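Local coordinates for squalene synthase HpnC (Alicyclobacillus acidocaldarius subsp. acidocaldarius, PDB 4HD1), which is a squalene/phytoene synthase family member that probably acts on a prenyl diphosphate on the route to squalene, at residues A239-L242 / K243-L247; R156-D159 / A160-A164. All coordinates share one frame; numbering follows the deposited sequence.

Contact 1. Residues A239-L242 / K243-L247; sequences ARQL and KLYRL
Y245 lies against Q241 one turn back along the helix, and both the CG methylene and the amide of Q241 meet the phenol. The Q241 amide and the phenol plane stand 31° apart, with NE2 of Q241 3.6 Å from CE1 of Y245 and CG of Q241 3.4 Å from the Y245 OH. Q241 reaches this place because its CG is anti to the backbone N (chi1 -161°) and the chain then bends at chi2. One ring face also meets the backbone O of Q241, 3.4 Å above the plane and offset toward the rim.

Four i to i+4 bonds form the framework of helix 236-257, an element of the all-helical squalene/phytoene synthase fold: the N of K243, L244, Y245 and R246 bond to the O of A239, R240, Q241 and L242.

The polar ends reach elsewhere. Q241 OE1 accepts from F35 N and its NE2 donates to V31 O, while Y245 OH bonds to V32 O; an amide and a phenol suit a site facing backbone N-H and C=O groups. Replacing Y245 by an alanine would probably leave V32 O without this donor and open a gap beside CG and the amide of Q241, which F35 and V31 would still hold.

Among apolar groups, L242 CD2 approaches Y245 CD2 at 4.4 Å, and the leucine also touches L230.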
loop_
_atom_site.group_PDB
_atom_site.type_symbol
_atom_site.label_atom_id
_atom_site.label_comp_id
_atom_site.label_asym_id
_atom_site.label_seq_id
_atom_site.Cartn_x
_atom_site.Cartn_y
_atom_site.Cartn_z
ATOM N N ALA A 239 12.849 8.233 9.159
ATOM C CA ALA A 239 13.547 7.004 9.539
ATOM C C ALA A 239 12.777 6.225 10.603
ATOM O O ALA A 239 12.564 5.022 10.456
ATOM C CB ALA A 239 14.980 7.296 9.998
ATOM N N ARG A 240 12.334 6.912 11.654
ATOM C CA ARG A 240 11.568 6.266 12.725
ATOM C C ARG A 240 10.219 5.734 12.237
ATOM O O ARG A 240 9.765 4.677 12.687
ATOM C CB ARG A 240 11.374 7.213 13.906
ATOM C CG ARG A 240 12.662 7.637 14.590
ATOM C CD ARG A 240 12.398 8.361 15.904
ATOM N NE ARG A 240 13.270 9.528 16.041
ATOM C CZ ARG A 240 12.865 10.792 15.936
ATOM N NH1 ARG A 240 11.584 11.078 15.720
ATOM N NH2 ARG A 240 13.740 11.776 16.059
ATOM N N GLN A 241 9.589 6.458 11.314
ATOM C CA GLN A 241 8.334 6.010 10.703
ATOM C C GLN A 241 8.558 4.697 9.956
ATOM O O GLN A 241 7.803 3.737 10.133
ATOM C CB GLN A 241 7.770 7.073 9.751
ATOM C CG GLN A 241 6.295 6.906 9.422
ATOM C CD GLN A 241 5.411 7.138 10.636
ATOM O OE1 GLN A 241 5.205 8.276 11.070
ATOM N NE2 GLN A 241 4.895 6.053 11.203
ATOM N N LEU A 242 9.611 4.660 9.137
ATOM C CA LEU A 242 9.972 3.451 8.393
ATOM C C LEU A 242 10.310 2.302 9.321
ATOM O O LEU A 242 9.854 1.182 9.104
ATOM C CB LEU A 242 11.144 3.706 7.442
ATOM C CG LEU A 242 10.842 4.612 6.250
ATOM C CD1 LEU A 242 12.151 4.990 5.579
ATOM C CD2 LEU A 242 9.879 3.964 5.259
ATOM N N LYS A 243 11.094 2.585 10.359
ATOM C CA LYS A 243 11.474 1.553 11.319
ATOM C C LYS A 243 10.207 0.914 11.877
ATOM O O LYS A 243 10.068 -0.307 11.966
ATOM C CB LYS A 243 12.331 2.144 12.439
ATOM C CG LYS A 243 12.701 1.151 13.535
ATOM C CD LYS A 243 13.850 1.680 14.391
ATOM C CE LYS A 243 13.950 0.954 15.724
ATOM N NZ LYS A 243 14.891 1.637 16.662
ATOM N N LEU A 244 9.261 1.754 12.221
ATOM C CA LEU A 244 8.047 1.290 12.833
ATOM C C LEU A 244 7.154 0.484 11.876
ATOM O O LEU A 244 6.576 -0.525 12.283
ATOM C CB LEU A 244 7.317 2.477 13.419
ATOM C CG LEU A 244 5.910 2.182 13.915
ATOM C CD1 LEU A 244 5.948 1.240 15.116
ATOM C CD2 LEU A 244 5.231 3.493 14.293
ATOM N N TYR A 245 7.044 0.895 10.614
ATOM C CA TYR A 245 6.394 0.027 9.624
ATOM C C TYR A 245 7.106 -1.328 9.582
ATOM O O TYR A 245 6.450 -2.375 9.586
ATOM C CB TYR A 245 6.395 0.651 8.225
ATOM C CG TYR A 245 5.666 1.979 8.086
ATOM C CD1 TYR A 245 4.597 2.319 8.925
ATOM C CD2 TYR A 245 6.030 2.883 7.080
ATOM C CE1 TYR A 245 3.931 3.531 8.778
ATOM C CE2 TYR A 245 5.372 4.094 6.923
ATOM C CZ TYR A 245 4.322 4.411 7.771
ATOM O OH TYR A 245 3.672 5.614 7.614
ATOM N N ARG A 246 8.443 -1.301 9.558
ATOM C CA ARG A 246 9.249 -2.521 9.527
ATOM C C ARG A 246 8.966 -3.402 10.740
ATOM O O ARG A 246 8.748 -4.605 10.597
ATOM C CB ARG A 246 10.751 -2.216 9.414
ATOM C CG ARG A 246 11.639 -3.419 9.724
ATOM C CD ARG A 246 13.120 -3.216 9.414
ATOM N NE ARG A 246 13.766 -2.140 10.172
ATOM C CZ ARG A 246 14.221 -2.234 11.423
ATOM N NH1 ARG A 246 14.092 -3.357 12.119
ATOM N NH2 ARG A 246 14.801 -1.183 11.988
ATOM N N LEU A 247 8.952 -2.797 11.928
ATOM C CA LEU A 247 8.724 -3.547 13.162
ATOM C C LEU A 247 7.369 -4.238 13.126
ATOM O O LEU A 247 7.267 -5.420 13.456
ATOM C CB LEU A 247 8.852 -2.647 14.398
ATOM C CG LEU A 247 10.265 -2.135 14.698
ATOM C CD1 LEU A 247 10.244 -1.086 15.809
ATOM C CD2 LEU A 247 11.250 -3.269 15.013
#

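Contact 2. Residues R156-D159 / A160-A164; sequences RLSD and ATCTA
T163 closes a helical turn on D159, and its side chain can be traced outward. Its CB sits 3.2 Å from the D159 O, the same carbonyl that accepts the T163 backbone N at 2.8 Å. From there the hydroxyl branch, with OG1 anti to the carbonyl carbon (chi1 -67°), leans back along the helix, and OG1 comes to 3.1 Å from D159 O. The polar tip finds its hydrogen-bond partner in D137 OD1, on helix 137-146, and elsewhere the side chain touches L223. Threonine suits such a place: one small side chain presents both a hydroxyl for a neighbouring carboxylate and carbon for a leucine.

The D159 carboxylate finds its partner outside the turn, OD2 forming a salt bridge with R141. The pairing probably favours the ionised carboxylate.

One residue back, C162 N meets S158 O almost in line, with an N-H...O angle of 175°. C162 SG rests 3.9 Å from that same oxygen and 4.2 Å from S158 OG, so two compact side chains, a hydroxyl and a thiol, lie along the helix and each touches helix 137-146. T161 N reaches L157 O by a weak bond of 3.4 Å, and A160 N bonds to R156 O at 3.3 Å. A160 brings just a methyl group, which suits its close approach to L223 of helix 207-227.

Small residues facing two neighbouring helices, with salt bridges tying this helix to both (D159 to R141, R156 to E226), make helix 152-172 an inner member of the alpha-helical bundle of the squalene/phytoene synthase family.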
loop_
_atom_site.group_PDB
_atom_site.type_symbol
_atom_site.label_atom_id
_atom_site.label_comp_id
_atom_site.label_asym_id
_atom_site.label_seq_id
_atom_site.Cartn_x
_atom_site.Cartn_y
_atom_site.Cartn_z
ATOM N N ARG A 156 14.031 2.102 -4.628
ATOM C CA ARG A 156 14.321 0.673 -4.710
ATOM C C ARG A 156 14.249 0.031 -3.324
ATOM O O ARG A 156 13.621 -1.008 -3.150
ATOM C CB ARG A 156 15.699 0.466 -5.357
ATOM C CG ARG A 156 16.042 -0.966 -5.737
ATOM C CD ARG A 156 17.456 -1.085 -6.302
ATOM N NE ARG A 156 18.502 -0.587 -5.397
ATOM C CZ ARG A 156 18.981 -1.247 -4.340
ATOM N NH1 ARG A 156 18.508 -2.444 -4.009
ATOM N NH2 ARG A 156 19.936 -0.704 -3.600
ATOM N N LEU A 157 14.865 0.676 -2.340
ATOM C CA LEU A 157 14.836 0.207 -0.954
ATOM C C LEU A 157 13.439 0.325 -0.329
ATOM O O LEU A 157 13.009 -0.551 0.428
ATOM C CB LEU A 157 15.855 0.987 -0.121
ATOM C CG LEU A 157 17.311 0.887 -0.577
ATOM C CD1 LEU A 157 18.152 1.939 0.127
ATOM C CD2 LEU A 157 17.873 -0.511 -0.324
ATOM N N SER A 158 12.742 1.416 -0.648
ATOM C CA SER A 158 11.361 1.615 -0.209
ATOM C C SER A 158 10.473 0.477 -0.716
ATOM O O SER A 158 9.715 -0.119 0.060
ATOM C CB SER A 158 10.837 2.976 -0.680
ATOM O OG SER A 158 9.434 3.074 -0.520
ATOM N N ASP A 159 10.599 0.160 -2.006
ATOM C CA ASP A 159 9.822 -0.925 -2.614
ATOM C C ASP A 159 10.022 -2.266 -1.892
ATOM O O ASP A 159 9.052 -3.006 -1.677
ATOM C CB ASP A 159 10.140 -1.066 -4.106
ATOM C CG ASP A 159 9.770 0.181 -4.922
ATOM O OD1 ASP A 159 9.018 1.074 -4.438
ATOM O OD2 ASP A 159 10.249 0.259 -6.074
ATOM N N ALA A 160 11.260 -2.577 -1.499
ATOM C CA ALA A 160 11.521 -3.808 -0.752
ATOM C C ALA A 160 10.655 -3.859 0.511
ATOM O O ALA A 160 10.064 -4.894 0.828
ATOM C CB ALA A 160 13.004 -3.941 -0.408
ATOM N N THR A 161 10.561 -2.733 1.211
ATOM C CA THR A 161 9.785 -2.649 2.449
ATOM C C THR A 161 8.276 -2.685 2.204
ATOM O O THR A 161 7.555 -3.473 2.840
ATOM C CB THR A 161 10.144 -1.383 3.242
ATOM O OG1 THR A 161 11.548 -1.385 3.500
ATOM C CG2 THR A 161 9.395 -1.340 4.571
ATOM N N CYS A 162 7.801 -1.829 1.299
ATOM C CA CYS A 162 6.382 -1.804 0.954
ATOM C C CYS A 162 5.891 -3.193 0.486
ATOM O O CYS A 162 4.857 -3.674 0.950
ATOM C CB CYS A 162 6.083 -0.691 -0.054
ATOM S SG CYS A 162 6.044 0.956 0.698
ATOM N N THR A 163 6.659 -3.851 -0.382
ATOM C CA THR A 163 6.342 -5.217 -0.830
ATOM C C THR A 163 6.376 -6.239 0.316
ATOM O O THR A 163 5.469 -7.079 0.432
ATOM C CB THR A 163 7.279 -5.666 -1.969
ATOM O OG1 THR A 163 7.018 -4.867 -3.128
ATOM C CG2 THR A 163 7.083 -7.141 -2.312
ATOM N N ALA A 164 7.411 -6.166 1.156
ATOM C CA ALA A 164 7.508 -7.046 2.315
ATOM C C ALA A 164 6.245 -6.938 3.157
ATOM O O ALA A 164 5.690 -7.945 3.592
ATOM C CB ALA A 164 8.736 -6.711 3.153
#

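Contact 1 on helix 236-257 and contact 2 on helix 152-172 are neighbouring turns of two helices that run in roughly the same direction here. Their centres are 12 Å apart and their nearest atoms about 5 Å, without touching. The methyl CG2 of T161 faces across to CD2 of L242 at 5.4 Å. L230, between helices 207-227 and 236-257, bridges them: it is touched by L242 of contact 1 and by L157 and S158 of contact 2. Contact 2 lies deeper, its centre 10 Å from that of the chain against 15 Å for contact 1. Both belong to the helical framework of the fold.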